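Side-chain contacts in 5'-nucleotidase SurE (Aquifex aeolicus, PDB 2WQK), which probably removes the phosphate from nucleoside 5'-monophosphates with the help of a divalent metal ion: residues L6-D9 and F13-G16; N18-A23 and S91-G96; R55-D58 and Y62-I65; I123-F128 and K140-I145; F190-I193 and P199-W202. All coordinates share one frame; numbering follows the deposited sequence.

Contact 1. Residues L6-D9 and F13-G16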
# COMPACT_ATOMS: atom_id res chain seq x y z
N LEU A 6 -18.67 2.63 18.47
CA LEU A 6 -18.99 2.32 17.09
C LEU A 6 -17.79 2.59 16.23
O LEU A 6 -17.22 3.70 16.22
CB LEU A 6 -20.17 3.21 16.64
CG LEU A 6 -20.59 3.12 15.16
CD1 LEU A 6 -20.93 1.69 14.74
CD2 LEU A 6 -21.75 4.07 14.85
N VAL A 7 -17.39 1.56 15.47
CA VAL A 7 -16.23 1.62 14.59
C VAL A 7 -16.67 1.13 13.22
O VAL A 7 -17.78 0.61 13.05
CB VAL A 7 -15.06 0.75 15.12
CG1 VAL A 7 -14.76 1.13 16.58
CG2 VAL A 7 -15.36 -0.75 14.98
N ASN A 8 -15.79 1.28 12.23
CA ASN A 8 -16.01 0.62 10.95
C ASN A 8 -14.66 0.42 10.24
O ASN A 8 -13.60 0.70 10.82
CB ASN A 8 -17.02 1.34 10.06
CG ASN A 8 -16.43 2.56 9.32
OD1 ASN A 8 -15.36 3.05 9.68
ND2 ASN A 8 -17.16 3.07 8.31
N ASP A 9 -14.74 -0.08 9.01
CA ASP A 9 -13.56 -0.28 8.17
C ASP A 9 -13.52 0.64 6.94
O ASP A 9 -12.51 0.69 6.25
CB ASP A 9 -13.50 -1.76 7.72
CG ASP A 9 -12.11 -2.21 7.37
OD1 ASP A 9 -11.11 -1.71 7.90
OD2 ASP A 9 -12.05 -3.10 6.51
N PHE A 13 -16.37 8.81 7.48
CA PHE A 13 -17.27 9.59 6.58
C PHE A 13 -18.28 8.72 5.80
O PHE A 13 -19.13 9.23 5.04
CB PHE A 13 -16.40 10.39 5.58
CG PHE A 13 -15.37 9.55 4.91
CD1 PHE A 13 -15.73 8.75 3.86
CD2 PHE A 13 -14.06 9.49 5.39
CE1 PHE A 13 -14.78 7.88 3.26
CE2 PHE A 13 -13.14 8.64 4.82
CZ PHE A 13 -13.49 7.85 3.76
N SER A 14 -18.19 7.39 5.95
CA SER A 14 -18.98 6.53 5.11
C SER A 14 -20.46 6.63 5.48
O SER A 14 -20.81 6.86 6.65
CB SER A 14 -18.51 5.07 5.24
OG SER A 14 -19.04 4.47 6.41
N PRO A 15 -21.33 6.48 4.48
CA PRO A 15 -22.77 6.56 4.79
C PRO A 15 -23.25 5.45 5.77
O PRO A 15 -24.20 5.62 6.51
CB PRO A 15 -23.44 6.39 3.43
CG PRO A 15 -22.40 5.72 2.59
CD PRO A 15 -21.09 6.27 3.04
N GLY A 16 -22.58 4.30 5.78
CA GLY A 16 -23.01 3.20 6.63
C GLY A 16 -22.79 3.49 8.11
O GLY A 16 -23.65 3.16 8.92

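Contact 2. Residues N18-A23 and S91-G96. With NA (sodium ion), chain D; SO4 (sulfate ion), chain C.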
# COMPACT_ATOMS: atom_id res chain seq x y z
N ASN A 18 -22.37 6.43 9.46
CA ASN A 18 -23.15 7.62 9.87
C ASN A 18 -24.64 7.28 10.02
O ASN A 18 -25.29 7.76 10.97
CB ASN A 18 -22.87 8.76 8.94
CG ASN A 18 -21.54 9.38 9.22
OD1 ASN A 18 -21.40 10.14 10.21
ND2 ASN A 18 -20.50 9.01 8.43
N ALA A 19 -25.17 6.45 9.12
CA ALA A 19 -26.57 6.01 9.25
C ALA A 19 -26.78 5.29 10.58
O ALA A 19 -27.79 5.49 11.27
CB ALA A 19 -27.03 5.12 8.08
N LEU A 20 -25.85 4.40 10.91
CA LEU A 20 -25.99 3.63 12.12
C LEU A 20 -25.88 4.55 13.35
O LEU A 20 -26.64 4.41 14.30
CB LEU A 20 -24.96 2.49 12.15
CG LEU A 20 -25.05 1.50 13.29
CD1 LEU A 20 -26.45 0.89 13.45
CD2 LEU A 20 -23.95 0.43 13.09
N ARG A 21 -24.90 5.46 13.32
CA ARG A 21 -24.70 6.41 14.41
C ARG A 21 -26.00 7.18 14.68
O ARG A 21 -26.45 7.29 15.82
CB ARG A 21 -23.60 7.40 14.08
CG ARG A 21 -23.41 8.45 15.14
CD ARG A 21 -22.47 9.49 14.65
NE ARG A 21 -22.30 10.48 15.69
CZ ARG A 21 -22.43 11.78 15.51
NH1 ARG A 21 -22.67 12.32 14.31
NH2 ARG A 21 -22.25 12.56 16.55
N GLU A 22 -26.55 7.72 13.62
CA GLU A 22 -27.78 8.54 13.77
C GLU A 22 -28.94 7.76 14.40
O GLU A 22 -29.64 8.26 15.32
CB GLU A 22 -28.12 9.16 12.41
CG GLU A 22 -27.09 10.21 11.96
CD GLU A 22 -26.84 11.38 12.97
OE1 GLU A 22 -27.78 11.84 13.63
OE2 GLU A 22 -25.67 11.84 13.09
N ALA A 23 -29.19 6.57 13.88
CA ALA A 23 -30.25 5.71 14.40
C ALA A 23 -30.07 5.29 15.85
O ALA A 23 -31.04 5.21 16.62
CB ALA A 23 -30.47 4.49 13.47
N SER A 91 -19.75 -2.53 14.93
CA SER A 91 -18.88 -2.29 13.80
C SER A 91 -19.69 -2.35 12.52
O SER A 91 -20.35 -3.34 12.26
CB SER A 91 -17.80 -3.39 13.76
OG SER A 91 -16.87 -3.13 12.74
N GLY A 92 -19.65 -1.28 11.75
CA GLY A 92 -20.42 -1.18 10.51
C GLY A 92 -21.13 0.16 10.42
O GLY A 92 -20.74 1.12 11.09
N ILE A 93 -22.14 0.25 9.54
CA ILE A 93 -22.58 -0.76 8.60
C ILE A 93 -21.66 -0.82 7.43
O ILE A 93 -21.42 0.18 6.76
CB ILE A 93 -23.99 -0.42 8.04
CG1 ILE A 93 -25.00 -0.29 9.18
CG2 ILE A 93 -24.43 -1.48 7.00
CD1 ILE A 93 -26.20 0.65 8.85
N ASN A 94 -21.10 -2.01 7.18
CA ASN A 94 -20.19 -2.17 6.07
C ASN A 94 -20.84 -1.95 4.72
O ASN A 94 -21.96 -2.33 4.52
CB ASN A 94 -19.55 -3.58 6.06
CG ASN A 94 -18.29 -3.64 5.17
OD1 ASN A 94 -17.39 -2.81 5.31
ND2 ASN A 94 -18.25 -4.63 4.24
N GLU A 95 -20.05 -1.37 3.82
CA GLU A 95 -20.45 -1.20 2.44
C GLU A 95 -20.13 -2.52 1.73
O GLU A 95 -19.08 -2.67 1.07
CB GLU A 95 -19.67 -0.06 1.80
CG GLU A 95 -19.80 1.29 2.46
CD GLU A 95 -18.81 2.30 1.87
OE1 GLU A 95 -17.78 1.88 1.24
OE2 GLU A 95 -19.06 3.51 2.03
N GLY A 96 -20.99 -3.49 1.93
CA GLY A 96 -20.94 -4.77 1.25
C GLY A 96 -21.03 -5.87 2.29
O GLY A 96 -20.88 -5.62 3.49
NA NA D . -15.50 -2.49 4.00
S SO4 C . -14.60 -5.19 5.25
O1 SO4 C . -15.26 -5.18 3.95
O2 SO4 C . -14.33 -3.76 5.62
O3 SO4 C . -15.45 -5.72 6.26
O4 SO4 C . -13.30 -5.94 5.21
O HOH W 1 -16.41 -2.97 1.78

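Contact 3. Residues R55-D58 and Y62-I65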
# COMPACT_ATOMS: atom_id res chain seq x y z
N ARG A 55 -7.70 12.10 15.98
CA ARG A 55 -8.20 13.47 15.84
C ARG A 55 -9.68 13.53 16.19
O ARG A 55 -10.46 12.68 15.74
CB ARG A 55 -8.08 13.90 14.37
CG ARG A 55 -6.66 14.11 13.90
CD ARG A 55 -6.13 15.44 14.40
NE ARG A 55 -4.74 15.66 14.01
CZ ARG A 55 -3.69 15.09 14.58
NH1 ARG A 55 -3.84 14.23 15.59
NH2 ARG A 55 -2.49 15.38 14.14
N LYS A 56 -10.06 14.56 16.94
CA LYS A 56 -11.46 14.77 17.29
C LYS A 56 -12.16 15.51 16.14
O LYS A 56 -11.72 16.63 15.74
CB LYS A 56 -11.55 15.57 18.60
CG LYS A 56 -12.96 15.79 19.04
CD LYS A 56 -12.99 16.53 20.37
CE LYS A 56 -14.42 16.79 20.85
NZ LYS A 56 -14.44 17.66 22.05
N ILE A 57 -13.20 14.90 15.59
CA ILE A 57 -13.99 15.52 14.53
C ILE A 57 -15.13 16.34 15.18
O ILE A 57 -15.45 17.47 14.74
CB ILE A 57 -14.57 14.49 13.58
CG1 ILE A 57 -13.43 13.72 12.85
CG2 ILE A 57 -15.55 15.13 12.57
CD1 ILE A 57 -13.95 12.57 12.16
N ASP A 58 -15.72 15.79 16.23
CA ASP A 58 -16.81 16.46 16.95
C ASP A 58 -16.98 15.74 18.26
O ASP A 58 -16.25 14.79 18.54
CB ASP A 58 -18.08 16.37 16.11
CG ASP A 58 -19.21 17.34 16.56
OD1 ASP A 58 -19.07 18.14 17.51
OD2 ASP A 58 -20.26 17.24 15.93
N TYR A 62 -14.40 10.56 16.68
CA TYR A 62 -12.94 10.61 16.52
C TYR A 62 -12.53 9.77 15.33
O TYR A 62 -13.20 8.81 14.96
CB TYR A 62 -12.26 10.00 17.73
CG TYR A 62 -12.45 10.81 18.98
CD1 TYR A 62 -11.48 11.74 19.38
CD2 TYR A 62 -13.60 10.66 19.73
CE1 TYR A 62 -11.68 12.51 20.54
CE2 TYR A 62 -13.82 11.45 20.87
CZ TYR A 62 -12.85 12.35 21.27
OH TYR A 62 -13.10 13.10 22.41
N THR A 63 -11.42 10.17 14.73
CA THR A 63 -10.83 9.32 13.70
C THR A 63 -9.40 8.98 14.07
O THR A 63 -8.66 9.80 14.63
CB THR A 63 -10.86 9.97 12.30
OG1 THR A 63 -10.39 9.03 11.31
CG2 THR A 63 -10.08 11.31 12.19
N VAL A 64 -9.03 7.74 13.72
CA VAL A 64 -7.67 7.27 13.88
C VAL A 64 -7.03 7.24 12.47
O VAL A 64 -7.50 6.55 11.56
CB VAL A 64 -7.57 5.87 14.56
CG1 VAL A 64 -6.09 5.49 14.74
CG2 VAL A 64 -8.28 5.82 15.91
N ILE A 65 -5.99 8.04 12.29
CA ILE A 65 -5.37 8.21 10.99
C ILE A 65 -4.62 6.92 10.60
O ILE A 65 -3.72 6.48 11.30
CB ILE A 65 -4.41 9.43 10.98
CG1 ILE A 65 -5.18 10.70 11.43
CG2 ILE A 65 -3.82 9.60 9.58
CD1 ILE A 65 -6.36 11.01 10.60

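Contact 4. Residues I123-F128 and K140-I145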
# COMPACT_ATOMS: atom_id res chain seq x y z
N ILE A 123 -21.15 -6.68 18.03
CA ILE A 123 -21.94 -7.01 16.83
C ILE A 123 -21.34 -6.29 15.64
O ILE A 123 -20.99 -5.11 15.72
CB ILE A 123 -23.41 -6.50 16.96
CG1 ILE A 123 -24.05 -6.94 18.27
CG2 ILE A 123 -24.20 -6.95 15.79
CD1 ILE A 123 -25.47 -6.33 18.50
N ALA A 124 -21.21 -7.05 14.55
CA ALA A 124 -20.80 -6.52 13.22
C ALA A 124 -22.07 -6.43 12.35
O ALA A 124 -22.86 -7.38 12.37
CB ALA A 124 -19.79 -7.46 12.53
N PHE A 125 -22.20 -5.34 11.57
CA PHE A 125 -23.32 -5.18 10.65
C PHE A 125 -22.75 -4.89 9.27
O PHE A 125 -21.91 -3.99 9.10
CB PHE A 125 -24.13 -3.93 11.06
CG PHE A 125 -24.79 -4.04 12.42
CD1 PHE A 125 -25.96 -4.77 12.58
CD2 PHE A 125 -24.31 -3.34 13.52
CE1 PHE A 125 -26.60 -4.84 13.82
CE2 PHE A 125 -24.96 -3.41 14.76
CZ PHE A 125 -26.08 -4.15 14.89
N SER A 126 -23.26 -5.62 8.27
CA SER A 126 -22.86 -5.46 6.87
C SER A 126 -24.10 -5.47 5.98
O SER A 126 -25.04 -6.19 6.26
CB SER A 126 -21.93 -6.62 6.47
OG SER A 126 -20.79 -6.62 7.29
N ALA A 127 -24.05 -4.64 4.93
CA ALA A 127 -25.11 -4.53 3.92
C ALA A 127 -24.90 -5.52 2.76
O ALA A 127 -23.86 -5.49 2.11
CB ALA A 127 -25.14 -3.08 3.35
N PHE A 128 -25.92 -6.33 2.49
CA PHE A 128 -25.90 -7.26 1.36
C PHE A 128 -26.50 -6.53 0.18
O PHE A 128 -27.72 -6.55 -0.05
CB PHE A 128 -26.68 -8.53 1.67
CG PHE A 128 -26.74 -9.50 0.50
CD1 PHE A 128 -25.59 -10.20 0.11
CD2 PHE A 128 -27.93 -9.76 -0.15
CE1 PHE A 128 -25.60 -11.11 -0.89
CE2 PHE A 128 -27.96 -10.69 -1.18
CZ PHE A 128 -26.80 -11.36 -1.55
N LYS A 140 -32.37 0.94 10.52
CA LYS A 140 -33.57 0.69 11.32
C LYS A 140 -33.59 -0.73 11.89
O LYS A 140 -33.91 -0.92 13.07
CB LYS A 140 -34.85 0.93 10.49
CG LYS A 140 -34.98 2.37 10.03
CD LYS A 140 -36.14 2.53 9.05
CE LYS A 140 -36.26 3.95 8.58
NZ LYS A 140 -37.34 4.03 7.50
N VAL A 141 -33.21 -1.74 11.08
CA VAL A 141 -33.22 -3.08 11.63
C VAL A 141 -32.00 -3.28 12.57
O VAL A 141 -32.11 -3.99 13.57
CB VAL A 141 -33.44 -4.16 10.58
CG1 VAL A 141 -32.21 -4.38 9.80
CG2 VAL A 141 -33.99 -5.45 11.26
N CYS A 142 -30.89 -2.59 12.31
CA CYS A 142 -29.74 -2.69 13.23
C CYS A 142 -30.15 -2.23 14.64
O CYS A 142 -29.80 -2.86 15.65
CB CYS A 142 -28.54 -1.90 12.73
SG CYS A 142 -27.92 -2.48 11.14
N VAL A 143 -30.88 -1.11 14.71
CA VAL A 143 -31.30 -0.58 15.99
C VAL A 143 -32.31 -1.54 16.67
O VAL A 143 -32.25 -1.73 17.87
CB VAL A 143 -31.77 0.87 15.87
CG1 VAL A 143 -32.31 1.39 17.19
CG2 VAL A 143 -30.59 1.71 15.37
N ASP A 144 -33.17 -2.18 15.89
CA ASP A 144 -34.09 -3.19 16.44
C ASP A 144 -33.29 -4.29 17.15
O ASP A 144 -33.63 -4.71 18.24
CB ASP A 144 -34.96 -3.83 15.36
CG ASP A 144 -36.08 -2.91 14.83
OD1 ASP A 144 -36.40 -1.87 15.46
OD2 ASP A 144 -36.58 -3.22 13.73
N ILE A 145 -32.22 -4.74 16.50
CA ILE A 145 -31.37 -5.79 17.06
C ILE A 145 -30.66 -5.32 18.32
O ILE A 145 -30.65 -6.03 19.32
CB ILE A 145 -30.40 -6.33 15.96
CG1 ILE A 145 -31.19 -7.10 14.88
CG2 ILE A 145 -29.28 -7.16 16.59
CD1 ILE A 145 -30.35 -7.44 13.68

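Contact 5. Residues F190-I193 and P199-W202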
# COMPACT_ATOMS: atom_id res chain seq x y z
N PHE A 190 -9.61 -18.33 -15.33
CA PHE A 190 -9.47 -18.01 -16.77
C PHE A 190 -7.99 -17.70 -17.02
O PHE A 190 -7.37 -17.02 -16.22
CB PHE A 190 -10.33 -16.82 -17.15
CG PHE A 190 -11.82 -17.11 -17.11
CD1 PHE A 190 -12.51 -17.38 -18.28
CD2 PHE A 190 -12.53 -17.14 -15.91
CE1 PHE A 190 -13.88 -17.67 -18.26
CE2 PHE A 190 -13.89 -17.43 -15.87
CZ PHE A 190 -14.57 -17.68 -17.06
N LYS A 191 -7.43 -18.22 -18.11
CA LYS A 191 -6.05 -18.02 -18.48
C LYS A 191 -5.97 -17.04 -19.66
O LYS A 191 -6.76 -17.13 -20.63
CB LYS A 191 -5.39 -19.34 -18.93
CG LYS A 191 -3.90 -19.24 -19.16
CD LYS A 191 -3.27 -20.59 -19.45
CE LYS A 191 -1.79 -20.48 -19.71
NZ LYS A 191 -1.22 -21.83 -20.12
N TYR A 192 -4.98 -16.16 -19.57
CA TYR A 192 -4.67 -15.17 -20.59
C TYR A 192 -3.18 -15.22 -20.89
O TYR A 192 -2.40 -15.77 -20.08
CB TYR A 192 -5.03 -13.79 -20.10
CG TYR A 192 -6.49 -13.57 -19.80
CD1 TYR A 192 -7.34 -13.02 -20.74
CD2 TYR A 192 -7.01 -13.86 -18.56
CE1 TYR A 192 -8.68 -12.78 -20.44
CE2 TYR A 192 -8.34 -13.64 -18.26
CZ TYR A 192 -9.17 -13.08 -19.20
OH TYR A 192 -10.48 -12.84 -18.89
N ILE A 193 -2.78 -14.61 -22.01
CA ILE A 193 -1.36 -14.39 -22.30
C ILE A 193 -1.03 -12.90 -22.40
O ILE A 193 -1.73 -12.16 -23.09
CB ILE A 193 -0.93 -15.14 -23.58
CG1 ILE A 193 -1.27 -16.63 -23.46
CG2 ILE A 193 0.55 -14.91 -23.86
CD1 ILE A 193 -0.39 -17.37 -22.47
N PRO A 199 2.00 -16.11 -19.11
CA PRO A 199 0.64 -16.35 -18.66
C PRO A 199 0.20 -15.51 -17.48
O PRO A 199 0.99 -15.17 -16.59
CB PRO A 199 0.63 -17.84 -18.29
CG PRO A 199 2.03 -18.10 -17.86
CD PRO A 199 2.91 -17.20 -18.70
N PHE A 200 -1.10 -15.23 -17.47
CA PHE A 200 -1.72 -14.65 -16.27
C PHE A 200 -3.15 -15.17 -16.15
O PHE A 200 -3.69 -15.75 -17.10
CB PHE A 200 -1.62 -13.12 -16.21
CG PHE A 200 -2.43 -12.39 -17.26
CD1 PHE A 200 -3.62 -11.77 -16.92
CD2 PHE A 200 -1.97 -12.23 -18.56
CE1 PHE A 200 -4.36 -11.05 -17.86
CE2 PHE A 200 -2.72 -11.49 -19.51
CZ PHE A 200 -3.89 -10.89 -19.14
N TYR A 201 -3.72 -15.02 -14.97
CA TYR A 201 -4.91 -15.77 -14.60
C TYR A 201 -5.91 -14.85 -13.95
O TYR A 201 -5.53 -13.87 -13.32
CB TYR A 201 -4.55 -16.93 -13.64
CG TYR A 201 -3.57 -17.87 -14.27
CD1 TYR A 201 -4.02 -18.94 -15.06
CD2 TYR A 201 -2.20 -17.65 -14.17
CE1 TYR A 201 -3.13 -19.77 -15.71
CE2 TYR A 201 -1.28 -18.51 -14.81
CZ TYR A 201 -1.77 -19.55 -15.59
OH TYR A 201 -0.85 -20.40 -16.20
N TRP A 202 -7.18 -15.16 -14.07
CA TRP A 202 -8.21 -14.39 -13.38
C TRP A 202 -9.12 -15.41 -12.69
O TRP A 202 -9.71 -16.26 -13.35
CB TRP A 202 -9.00 -13.53 -14.38
CG TRP A 202 -9.71 -12.36 -13.73
CD1 TRP A 202 -10.46 -12.38 -12.60
CD2 TRP A 202 -9.70 -11.02 -14.19
NE1 TRP A 202 -10.92 -11.12 -12.31
CE2 TRP A 202 -10.48 -10.25 -13.28
CE3 TRP A 202 -9.12 -10.38 -15.28
CZ2 TRP A 202 -10.67 -8.86 -13.43
CZ3 TRP A 202 -9.35 -9.00 -15.44
CH2 TRP A 202 -10.09 -8.26 -14.51
O HOH W 2 -1.67 -22.87 -17.45

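Contact 1. Residues L6-D9 and F13-G16
The carboxamide of N8 meets the hydroxyl of S14 over neither of its faces but straight beyond its nitrogen: OG lies 3.0 Å from N8 ND2, nearly on the extension of the CG-ND2 bond. A partner in this position sits between the two N-H directions and is pointed at by neither, which is why the short distance does not amount to a hydrogen bond. The pair illustrates how proximity alone can mislead. The two groups share a third party, since N8 ND2 donates to the carbonyl of G11 and S14 OG makes a weak bond to the same oxygen. With CG turned between the backbone N and the carbonyl carbon (chi1 80°), the N8 amide reaches from the end of strand 3-7 toward the start of helix 15-24, and I17, A34 and P35 pack against the N8 side chain. S14 stands at the N-cap of that helix, and its hydroxyl weakly accepts the N-H of I17. The serine is modelled in two conformations, however, so the details at OG hold for one of them. Chemically, the G11 carbonyl gathers donors from the strand end and the helix start, and these bonds tie both to the turn that holds D9, a predicted metal ligand, and D10, which binds the sodium ion in this crystal.

Contact 2. Residues N18-A23 and S91-G96
L20 and I93 carry this contact, with the backbone of G92 as the third member. The leucine reaches from helix 15-24 with its CG anti to the backbone N (chi1 -175°), a setting that sends one methyl, CD2, over the peptide that follows G92, 3.8 Å from G92 O. Nearer the backbone of the same residue, L20 CB rests against the end of the isoleucine, 4.0 Å from I93 CD1, while I93 CG1 lies near both CB and CD2. G92 sits in a backbone region that a residue with a side chain could hardly enter, and the peptide between it and I93 is cis, an unusual kink at the end of a strand. L20 has further neighbours in L6, F125 and C142, so the contact is one patch of a continuous apolar layer.

One residue beyond I93 the chain turns polar. N94 OD1 binds the sodium ion at 2.3 Å, and D10 and S40 supply its other protein ligands. N94 ND2 donates to G96 O at 2.9 Å, from well above that carbonyl's plane, and this helps to fix the rotation of the amide; a weak bond from ND2 to the sulfate adds to it. O2 of the sulfate, which probably comes from the crystallisation liquor, also reaches the sodium, at 2.4 Å, an arrangement consistent with a place for the substrate phosphate. A helix packed on parallel strands, with the active site at their carboxy ends, is typical of Rossmann-like alpha/beta folds, and here that edge of the sheet holds the metal.

Contact 3. Residues R55-D58 and Y62-I65
A beta hairpin made of strands 52-58 and 61-64 brings R55 opposite T63 and K56 opposite Y62. R55 and T63 form an antiparallel hydrogen-bonded pair: R55 N donates its N-H to T63 O at 2.8 Å, and T63 N donates in return to R55 O at 2.9 Å, both nearly straight. R55 O also receives a CA-H contact from Y62 CA at 3.3 Å. K56 and Y62, the adjoining non-hydrogen-bonded pair, place their side chains on the same face. The lysine is fully extended, and its aliphatic part crosses the tyrosine ring at a slant, starting with K56 CB at 3.6 Å from Y62 CE1 and ending with CD near the phenol oxygen.

On the other face T63 has OG1 anti to the backbone N (chi1 -174°), which turns the hydroxyl to the carbonyl of A34 and swings the methyl toward the partner strand. There T63 CG2 lies 3.9 Å from R55 CB, and I57 CD1 comes within 4.0 Å of T63 CB. A classic beta bulge sets I57 and D58 together opposite F61. R55 is modelled in two conformations; in one of them its guanidinium, led away from the hairpin, forms a salt bridge with D194 of the second subunit, so this bond is less certain.

Strand 61-64 lies between its hairpin partner and strand 29-35, with Y62 bonded through its backbone to V32 and A34. Helix 69-80 packs on the side of Y62 and V64, Y12 touches I57 and T63 on the other, and strand 52-58 is outermost in the sheet of this chain.

Contact 4. Residues I123-F128 and K140-I145
C142 leans over the ring of F125 with its CB and SG, and this one meeting of a helix side chain with a flat strand side chain makes up most of the contact. CB stands over the face, 3.9 Å from the centroid of the F125 ring and 19° off its normal. The sulfur is displaced toward the rim on the CD1 side and views the ring obliquely, in a cysteine sulfur-aromatic contact whose closest approach is 3.3 Å, from SG to F125 CD1. Both side chains hold the gamma atom (CG, SG) anti to the carbonyl carbon (chi1 -64° for the phenylalanine), so that the ring projects from the strand toward the helix. Its opposite face is taken by I123 CG2, 3.5 Å above the ring plane; the ring is therefore clamped between a neighbour on its own strand and one on the helix. A looser touch follows at I123 CD1, 4.3 Å from I145 CG2. A serine in place of F125 has no ring to offer C142, and a gap would probably open between the sulfur and I123 CG2. Here strand 122-128 and helix 135-152 are the first two elements of a beta-alpha-beta unit completed by strand 158-165. Strands 88-94 and 158-165 flank the segment in the sheet, L20 of helix 15-24 touches both F125 and C142, and L247 of the second subunit packs on I145.

Contact 5. Residues F190-I193 and P199-W202
F190 O is approached by two groups of the facing strand: W202 N donates to it at 2.8 Å, and Y201 CA adds a CA-H contact at 3.2 Å. The same bonding recurs at Y192 and F200, whose backbones bond in both directions. The F200 side chain turns back between its own N and carbonyl carbon (chi1 67°), which brings its ring across to the partner strand, where Y192 CB stands over one face, 3.4 Å from the F200 centroid. The two rings are near parallel (16°) but slid so far apart that they barely overlap. On the face of the sheet that carries K191 and Y201, the lysine runs alongside the tyrosine, with CG 3.6 Å from Y201 CE1, and a water joins K191 NZ to Y201 OH. Were F200 an alanine, no ring would face Y192 CB, and W202 of the third subunit would probably be left without the partner of its edge-to-face contact. W202 itself bonds through NE1 to F48 O of the second subunit, and F200 and Y201 pair with a strand of that chain. This is an antiparallel beta hairpin that reaches into the other subunits, consistent with an oligomerisation arm.

How the contacts relate
From the N terminus, contact 1 closes a short turn between strand 3-7 and helix 15-24. Contact 2 opens on that same helix and closes a much longer loop on strand 88-94; the hairpin of contact 3 is nested inside it. Contact 4 follows in series, fastening strand 122-128 to helix 135-152, and contact 5 comes last, in a separate two-stranded sheet. No loops cross. Contacts 1, 2 and 4 lie close together: strands 3-7, 88-94 and 122-128 are successive neighbours in the mixed sheet, whereas contact 3 forms its margin. Contact 5 lies about 36 Å, centre to centre, from contact 1, where the chain extends toward other subunits.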